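2-oxoglutarate dehydrogenase E3 component (Thermus thermophilus, PDB 2YQU) probably reoxidises the dihydrolipoyl groups of 2-oxoacid dehydrogenase complexes with NAD(+), as an FAD-dependent dihydrolipoamide dehydrogenase. Local coordinates at residues F113-R117 and V294-Y298; D332-P337 and A415-F419. All blocks are in the same frame, centred on the assembly; numbering follows the deposited sequence.

Interaction 1: residues F113-R117 and V294-Y298; sequences FLSER and VPHIY
His296 and the Glu116-Arg117 pair hold this contact together. His296 NE2 donates to Glu116 O at 2.7 Å, and the N-H points almost straight at the oxygen (163°). The oxygen lies near the plane of the imidazole, but the donor stands well above the carbonyl plane. The guanidinium of Arg117 lies flat over one face of the same ring, with planes 13° apart and centres 3.7 Å apart. Its NH2 sits over the ring centre, 3.5 Å from His296 CG. The Arg117 chain bends at chi3 (79°), which folds the guanidinium back over the imidazole. NH2 is also anchored by Arg131 O. The Glu116 carboxylate stands nearly perpendicular to the ring, and its OE1 comes within 3.6 Å of His296 CE1. OE1 also meets Val294 CG1 at 3.7 Å. Ile297 CD1 reaches Phe113 CE2 at 4.2 Å, approaching the ring obliquely. An alanine here instead of His296 removes the ring, which would probably leave Glu116 O without its mate and the Arg117 guanidinium free to turn. The type I turn from Val294 to Ile297 presents His296 to the loop between strands 111-113 and 118-121. Strand 297-299 then enters the parallel sheet of the FAD-binding Rossmann-type domain, beside strand 133-135. Phe113 and Ile297 both pack on Ile135 of that neighbour, while Tyr298 packs on helix 310-326.

Interaction 2: residues D332-P337 and A415-F419; sequences DYQAIP and ALALF
Ala335 packs against Ala415, Leu418 and Phe419 where the linker from helix 310-326 into the dimerisation domain meets helix 407-419. The linker forms a short 3-10 turn at 333-335, lying against the last turn of that helix. No direct hydrogen bond joins the two segments.

The apolar contacts are small and close. Ala335 CB lies 3.9 Å from Phe419 CB, near the plane of the ring at its edge. Ala335 CB also meets Leu418 CB, at 4.2 Å. Pro337 CD touches Ala415 CB at 4.1 Å. Beyond the contact, Ala415 and Leu418 pack on Val349 of strand 345-350. Pro337 and Phe419 also reach the second subunit, at its Ala433 and Asp426.

Two carbonyls meet carbon. Ala415 CB lies 3.4 Å from Ala335 O, and Leu418 CD1 3.7 Å from Gln334 O.

The polar contacts run through water. Asp332 CG is anti to the backbone N (chi1 -173°), which carries the carboxylate to the helix end beside Phe419 CD1. On its own segment, Asp332 OD1 accepts a weak bond from Gln334 N. Two waters each donate to Asp332 OD2 and to a helix carbonyl: one bonds Phe419 O at 2.6 Å, the other Leu418 O at 2.8 Å.

In the fold
Interactions 1 and 2 belong to different parts of the subunit. Their centres are 31 Å apart, their nearest atoms about 10 Å, and they do not touch. Interaction 1 is complete in the sequence before interaction 2 begins. Helix 310-326 follows strand 297-299 of interaction 1 and leads on to segment 332-337 of interaction 2. The side chains of Phe113 and Pro337 each lie about 8 Å from the bound FAD. The side chain of Pro337 is about 4 Å from those of His311, which probably binds FAD, and Val339, which binds NAD(+) although none is bound to this chain here. Interaction 2 also borders the second subunit, whereas interaction 1 has no contact with it.

Interaction 1: residues F113-R117 and V294-Y298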
ATOM      1  N   PHE A 113      37.199   3.619 -21.597  1.00 20.30           N
ATOM      2  CA  PHE A 113      38.434   3.448 -20.829  1.00 20.34           C
ATOM      3  C   PHE A 113      39.682   3.628 -21.709  1.00 20.80           C
ATOM      4  O   PHE A 113      39.768   3.079 -22.802  1.00 20.65           O
ATOM      5  CB  PHE A 113      38.496   2.065 -20.172  1.00 20.07           C
ATOM      6  CG  PHE A 113      37.641   1.928 -18.937  1.00 19.31           C
ATOM      7  CD1 PHE A 113      36.439   1.242 -18.984  1.00 19.28           C
ATOM      8  CD2 PHE A 113      38.055   2.471 -17.723  1.00 18.21           C
ATOM      9  CE1 PHE A 113      35.657   1.110 -17.847  1.00 18.62           C
ATOM     10  CE2 PHE A 113      37.279   2.344 -16.589  1.00 18.34           C
ATOM     11  CZ  PHE A 113      36.085   1.656 -16.648  1.00 18.60           C
ATOM     12  N   LEU A 114      40.627   4.413 -21.204  1.00 21.57           N
ATOM     13  CA  LEU A 114      41.957   4.568 -21.793  1.00 22.28           C
ATOM     14  C   LEU A 114      42.964   3.760 -20.984  1.00 22.53           C
ATOM     15  O   LEU A 114      43.892   3.177 -21.545  1.00 22.48           O
ATOM     16  CB  LEU A 114      42.353   6.046 -21.795  1.00 22.59           C
ATOM     17  CG  LEU A 114      42.023   6.918 -23.014  1.00 24.20           C
ATOM     18  CD1 LEU A 114      40.866   6.413 -23.864  1.00 25.19           C
ATOM     19  CD2 LEU A 114      41.786   8.353 -22.566  1.00 25.19           C
ATOM     20  N   SER A 115      42.777   3.751 -19.665  1.00 22.73           N
ATOM     21  CA  SER A 115      43.542   2.914 -18.744  1.00 23.04           C
ATOM     22  C   SER A 115      42.645   2.561 -17.557  1.00 23.46           C
ATOM     23  O   SER A 115      41.443   2.853 -17.574  1.00 23.04           O
ATOM     24  CB  SER A 115      44.781   3.664 -18.257  1.00 23.14           C
ATOM     25  OG  SER A 115      44.419   4.729 -17.399  1.00 23.53           O
ATOM     26  N   GLU A 116      43.223   1.954 -16.521  1.00 24.22           N
ATOM     27  CA  GLU A 116      42.457   1.622 -15.315  1.00 24.93           C
ATOM     28  C   GLU A 116      42.020   2.861 -14.520  1.00 25.15           C
ATOM     29  O   GLU A 116      41.123   2.772 -13.686  1.00 24.66           O
ATOM     30  CB  GLU A 116      43.238   0.658 -14.404  1.00 25.40           C
ATOM     31  CG  GLU A 116      44.639   1.107 -14.025  1.00 27.45           C
ATOM     32  CD  GLU A 116      45.218   0.346 -12.842  1.00 30.30           C
ATOM     33  OE1 GLU A 116      44.752  -0.782 -12.553  1.00 30.76           O
ATOM     34  OE2 GLU A 116      46.150   0.885 -12.200  1.00 33.33           O
ATOM     35  N   ARG A 117      42.649   4.006 -14.772  1.00 25.58           N
ATOM     36  CA  ARG A 117      42.341   5.228 -14.029  1.00 26.27           C
ATOM     37  C   ARG A 117      41.893   6.391 -14.901  1.00 25.88           C
ATOM     38  O   ARG A 117      41.605   7.464 -14.378  1.00 25.68           O
ATOM     39  CB  ARG A 117      43.561   5.654 -13.211  1.00 26.94           C
ATOM     40  CG  ARG A 117      44.348   4.487 -12.637  1.00 29.42           C
ATOM     41  CD  ARG A 117      45.110   4.817 -11.377  1.00 32.08           C
ATOM     42  NE  ARG A 117      44.216   4.821 -10.220  1.00 34.19           N
ATOM     43  CZ  ARG A 117      44.259   3.953  -9.206  1.00 35.17           C
ATOM     44  NH1 ARG A 117      45.147   2.963  -9.169  1.00 35.99           N
ATOM     45  NH2 ARG A 117      43.384   4.077  -8.217  1.00 35.37           N
ATOM     46  N   VAL A 294      39.728  -5.405 -10.923  1.00 22.73           N
ATOM     47  CA  VAL A 294      40.556  -4.228 -10.666  1.00 22.51           C
ATOM     48  C   VAL A 294      39.924  -3.498  -9.480  1.00 22.29           C
ATOM     49  O   VAL A 294      38.851  -2.914  -9.624  1.00 21.23           O
ATOM     50  CB  VAL A 294      40.632  -3.308 -11.898  1.00 22.71           C
ATOM     51  CG1 VAL A 294      41.407  -2.056 -11.574  1.00 23.07           C
ATOM     52  CG2 VAL A 294      41.263  -4.052 -13.061  1.00 23.24           C
ATOM     53  N   PRO A 295      40.575  -3.536  -8.315  1.00 22.16           N
ATOM     54  CA  PRO A 295      39.912  -3.221  -7.037  1.00 21.95           C
ATOM     55  C   PRO A 295      39.276  -1.827  -6.888  1.00 21.36           C
ATOM     56  O   PRO A 295      38.329  -1.703  -6.125  1.00 22.42           O
ATOM     57  CB  PRO A 295      41.038  -3.389  -6.003  1.00 22.10           C
ATOM     58  CG  PRO A 295      42.084  -4.180  -6.667  1.00 22.54           C
ATOM     59  CD  PRO A 295      41.998  -3.874  -8.123  1.00 22.39           C
ATOM     60  N   HIS A 296      39.798  -0.808  -7.569  1.00 20.74           N
ATOM     61  CA  HIS A 296      39.230   0.543  -7.503  1.00 19.70           C
ATOM     62  C   HIS A 296      38.134   0.796  -8.548  1.00 18.34           C
ATOM     63  O   HIS A 296      37.627   1.912  -8.656  1.00 17.55           O
ATOM     64  CB  HIS A 296      40.333   1.603  -7.652  1.00 20.07           C
ATOM     65  CG  HIS A 296      40.961   1.635  -9.009  1.00 21.47           C
ATOM     66  ND1 HIS A 296      42.038   0.845  -9.346  1.00 23.99           N
ATOM     67  CD2 HIS A 296      40.652   2.345 -10.122  1.00 22.94           C
ATOM     68  CE1 HIS A 296      42.373   1.075 -10.605  1.00 23.59           C
ATOM     69  NE2 HIS A 296      41.545   1.977 -11.099  1.00 22.77           N
ATOM     70  N   ILE A 297      37.812  -0.221  -9.342  1.00 16.58           N
ATOM     71  CA  ILE A 297      36.734  -0.128 -10.319  1.00 15.70           C
ATOM     72  C   ILE A 297      35.615  -1.039  -9.859  1.00 14.68           C
ATOM     73  O   ILE A 297      35.829  -2.231  -9.663  1.00 15.08           O
ATOM     74  CB  ILE A 297      37.191  -0.536 -11.714  1.00 15.63           C
ATOM     75  CG1 ILE A 297      38.398   0.297 -12.133  1.00 16.07           C
ATOM     76  CG2 ILE A 297      36.061  -0.314 -12.712  1.00 15.39           C
ATOM     77  CD1 ILE A 297      38.907  -0.039 -13.498  1.00 17.03           C
ATOM     78  N   TYR A 298      34.442  -0.453  -9.678  1.00 14.11           N
ATOM     79  CA  TYR A 298      33.259  -1.159  -9.228  1.00 13.83           C
ATOM     80  C   TYR A 298      32.258  -1.226 -10.377  1.00 13.67           C
ATOM     81  O   TYR A 298      32.330  -0.443 -11.314  1.00 13.37           O
ATOM     82  CB  TYR A 298      32.616  -0.418  -8.066  1.00 13.71           C
ATOM     83  CG  TYR A 298      33.409  -0.390  -6.769  1.00 13.92           C
ATOM     84  CD1 TYR A 298      34.623   0.284  -6.679  1.00 13.80           C
ATOM     85  CD2 TYR A 298      32.911  -0.988  -5.624  1.00 14.13           C
ATOM     86  CE1 TYR A 298      35.335   0.333  -5.481  1.00 14.82           C
ATOM     87  CE2 TYR A 298      33.612  -0.946  -4.421  1.00 15.26           C
ATOM     88  CZ  TYR A 298      34.820  -0.289  -4.358  1.00 14.85           C
ATOM     89  OH  TYR A 298      35.507  -0.253  -3.158  1.00 16.25           O
TER

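Interaction 2: residues D332-P337 and A415-F419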
ATOM      1  N   ASP A 332      21.122  -6.320   0.824  1.00 19.69           N
ATOM      2  CA  ASP A 332      20.316  -7.458   1.210  1.00 18.94           C
ATOM      3  C   ASP A 332      19.458  -7.848   0.025  1.00 17.55           C
ATOM      4  O   ASP A 332      18.361  -7.326  -0.138  1.00 16.40           O
ATOM      5  CB  ASP A 332      19.440  -7.126   2.410  1.00 19.40           C
ATOM      6  CG  ASP A 332      18.716  -8.337   2.936  1.00 20.82           C
ATOM      7  OD1 ASP A 332      18.808  -9.414   2.297  1.00 22.86           O
ATOM      8  OD2 ASP A 332      18.042  -8.310   3.983  1.00 24.68           O
ATOM      9  N   TYR A 333      19.963  -8.763  -0.798  1.00 16.36           N
ATOM     10  CA  TYR A 333      19.239  -9.193  -2.007  1.00 15.47           C
ATOM     11  C   TYR A 333      17.910  -9.881  -1.685  1.00 15.56           C
ATOM     12  O   TYR A 333      16.974  -9.819  -2.478  1.00 14.72           O
ATOM     13  CB  TYR A 333      20.134 -10.079  -2.886  1.00 15.08           C
ATOM     14  CG  TYR A 333      21.275  -9.281  -3.470  1.00 14.79           C
ATOM     15  CD1 TYR A 333      21.060  -8.413  -4.535  1.00 14.61           C
ATOM     16  CD2 TYR A 333      22.548  -9.349  -2.924  1.00 14.20           C
ATOM     17  CE1 TYR A 333      22.092  -7.645  -5.050  1.00 14.49           C
ATOM     18  CE2 TYR A 333      23.593  -8.580  -3.444  1.00 14.22           C
ATOM     19  CZ  TYR A 333      23.349  -7.734  -4.499  1.00 14.02           C
ATOM     20  OH  TYR A 333      24.373  -6.967  -5.022  1.00 15.72           O
ATOM     21  N   GLN A 334      17.820 -10.499  -0.513  1.00 15.64           N
ATOM     22  CA  GLN A 334      16.590 -11.192  -0.088  1.00 16.52           C
ATOM     23  C   GLN A 334      15.435 -10.262   0.301  1.00 16.23           C
ATOM     24  O   GLN A 334      14.293 -10.716   0.467  1.00 15.96           O
ATOM     25  CB  GLN A 334      16.899 -12.112   1.094  1.00 16.99           C
ATOM     26  CG  GLN A 334      17.906 -13.183   0.771  1.00 19.92           C
ATOM     27  CD  GLN A 334      17.541 -13.935  -0.481  1.00 22.18           C
ATOM     28  OE1 GLN A 334      16.520 -14.629  -0.514  1.00 25.86           O
ATOM     29  NE2 GLN A 334      18.348 -13.780  -1.527  1.00 22.62           N
ATOM     30  N   ALA A 335      15.723  -8.975   0.457  1.00 15.64           N
ATOM     31  CA  ALA A 335      14.705  -7.995   0.822  1.00 15.35           C
ATOM     32  C   ALA A 335      14.294  -7.107  -0.351  1.00 15.18           C
ATOM     33  O   ALA A 335      13.565  -6.142  -0.161  1.00 14.50           O
ATOM     34  CB  ALA A 335      15.197  -7.147   1.983  1.00 15.16           C
ATOM     35  N   ILE A 336      14.787  -7.423  -1.555  1.00 15.39           N
ATOM     36  CA  ILE A 336      14.486  -6.637  -2.749  1.00 15.42           C
ATOM     37  C   ILE A 336      13.246  -7.197  -3.437  1.00 15.56           C
ATOM     38  O   ILE A 336      13.292  -8.311  -3.971  1.00 15.45           O
ATOM     39  CB  ILE A 336      15.688  -6.663  -3.729  1.00 15.41           C
ATOM     40  CG1 ILE A 336      16.853  -5.882  -3.124  1.00 15.09           C
ATOM     41  CG2 ILE A 336      15.293  -6.091  -5.091  1.00 15.25           C
ATOM     42  CD1 ILE A 336      18.136  -5.899  -3.983  1.00 13.88           C
ATOM     43  N   PRO A 337      12.149  -6.439  -3.449  1.00 16.01           N
ATOM     44  CA  PRO A 337      10.935  -6.892  -4.136  1.00 15.99           C
ATOM     45  C   PRO A 337      11.026  -6.768  -5.646  1.00 15.68           C
ATOM     46  O   PRO A 337      11.719  -5.888  -6.170  1.00 15.83           O
ATOM     47  CB  PRO A 337       9.867  -5.938  -3.616  1.00 16.05           C
ATOM     48  CG  PRO A 337      10.595  -4.705  -3.302  1.00 16.66           C
ATOM     49  CD  PRO A 337      11.948  -5.122  -2.820  1.00 16.14           C
ATOM     50  N   ALA A 415       8.865  -6.810   2.429  1.00 13.19           N
ATOM     51  CA  ALA A 415      10.262  -6.541   2.141  1.00 12.72           C
ATOM     52  C   ALA A 415      10.960  -6.005   3.393  1.00 12.78           C
ATOM     53  O   ALA A 415      12.072  -6.443   3.714  1.00 13.22           O
ATOM     54  CB  ALA A 415      10.389  -5.581   0.974  1.00 12.76           C
ATOM     55  N   LEU A 416      10.295  -5.091   4.104  1.00 12.51           N
ATOM     56  CA  LEU A 416      10.816  -4.570   5.366  1.00 12.56           C
ATOM     57  C   LEU A 416      10.982  -5.681   6.373  1.00 12.56           C
ATOM     58  O   LEU A 416      12.012  -5.759   7.029  1.00 12.70           O
ATOM     59  CB  LEU A 416       9.925  -3.483   5.959  1.00 12.34           C
ATOM     60  CG  LEU A 416      10.518  -2.750   7.176  1.00 13.81           C
ATOM     61  CD1 LEU A 416      11.782  -1.995   6.789  1.00 13.49           C
ATOM     62  CD2 LEU A 416       9.509  -1.810   7.802  1.00 14.32           C
ATOM     63  N   ALA A 417       9.973  -6.541   6.494  1.00 13.05           N
ATOM     64  CA  ALA A 417      10.056  -7.653   7.431  1.00 13.13           C
ATOM     65  C   ALA A 417      11.271  -8.544   7.129  1.00 13.68           C
ATOM     66  O   ALA A 417      12.008  -8.927   8.046  1.00 13.97           O
ATOM     67  CB  ALA A 417       8.766  -8.448   7.433  1.00 13.05           C
ATOM     68  N   LEU A 418      11.507  -8.825   5.850  1.00 13.82           N
ATOM     69  CA  LEU A 418      12.680  -9.602   5.421  1.00 14.27           C
ATOM     70  C   LEU A 418      13.995  -8.897   5.754  1.00 14.31           C
ATOM     71  O   LEU A 418      14.944  -9.540   6.219  1.00 13.95           O
ATOM     72  CB  LEU A 418      12.605  -9.898   3.922  1.00 14.26           C
ATOM     73  CG  LEU A 418      11.806 -11.175   3.658  1.00 14.42           C
ATOM     74  CD1 LEU A 418      11.127 -11.159   2.308  1.00 15.49           C
ATOM     75  CD2 LEU A 418      12.716 -12.390   3.780  1.00 15.65           C
ATOM     76  N   PHE A 419      14.034  -7.584   5.532  1.00 14.34           N
ATOM     77  CA  PHE A 419      15.191  -6.749   5.875  1.00 14.67           C
ATOM     78  C   PHE A 419      15.470  -6.805   7.375  1.00 14.73           C
ATOM     79  O   PHE A 419      16.621  -6.821   7.785  1.00 14.92           O
ATOM     80  CB  PHE A 419      14.963  -5.292   5.440  1.00 14.57           C
ATOM     81  CG  PHE A 419      16.182  -4.422   5.547  1.00 14.72           C
ATOM     82  CD1 PHE A 419      17.288  -4.659   4.745  1.00 15.37           C
ATOM     83  CD2 PHE A 419      16.217  -3.348   6.434  1.00 15.46           C
ATOM     84  CE1 PHE A 419      18.408  -3.849   4.826  1.00 15.92           C
ATOM     85  CE2 PHE A 419      17.344  -2.537   6.517  1.00 16.17           C
ATOM     86  CZ  PHE A 419      18.438  -2.797   5.716  1.00 16.28           C
TER
HETATM   87  O   HOH W   1      18.684  -7.497   6.323  1.00 30.72           O
HETATM   88  O   HOH W   2      17.072 -10.557   4.625  1.00 36.61           O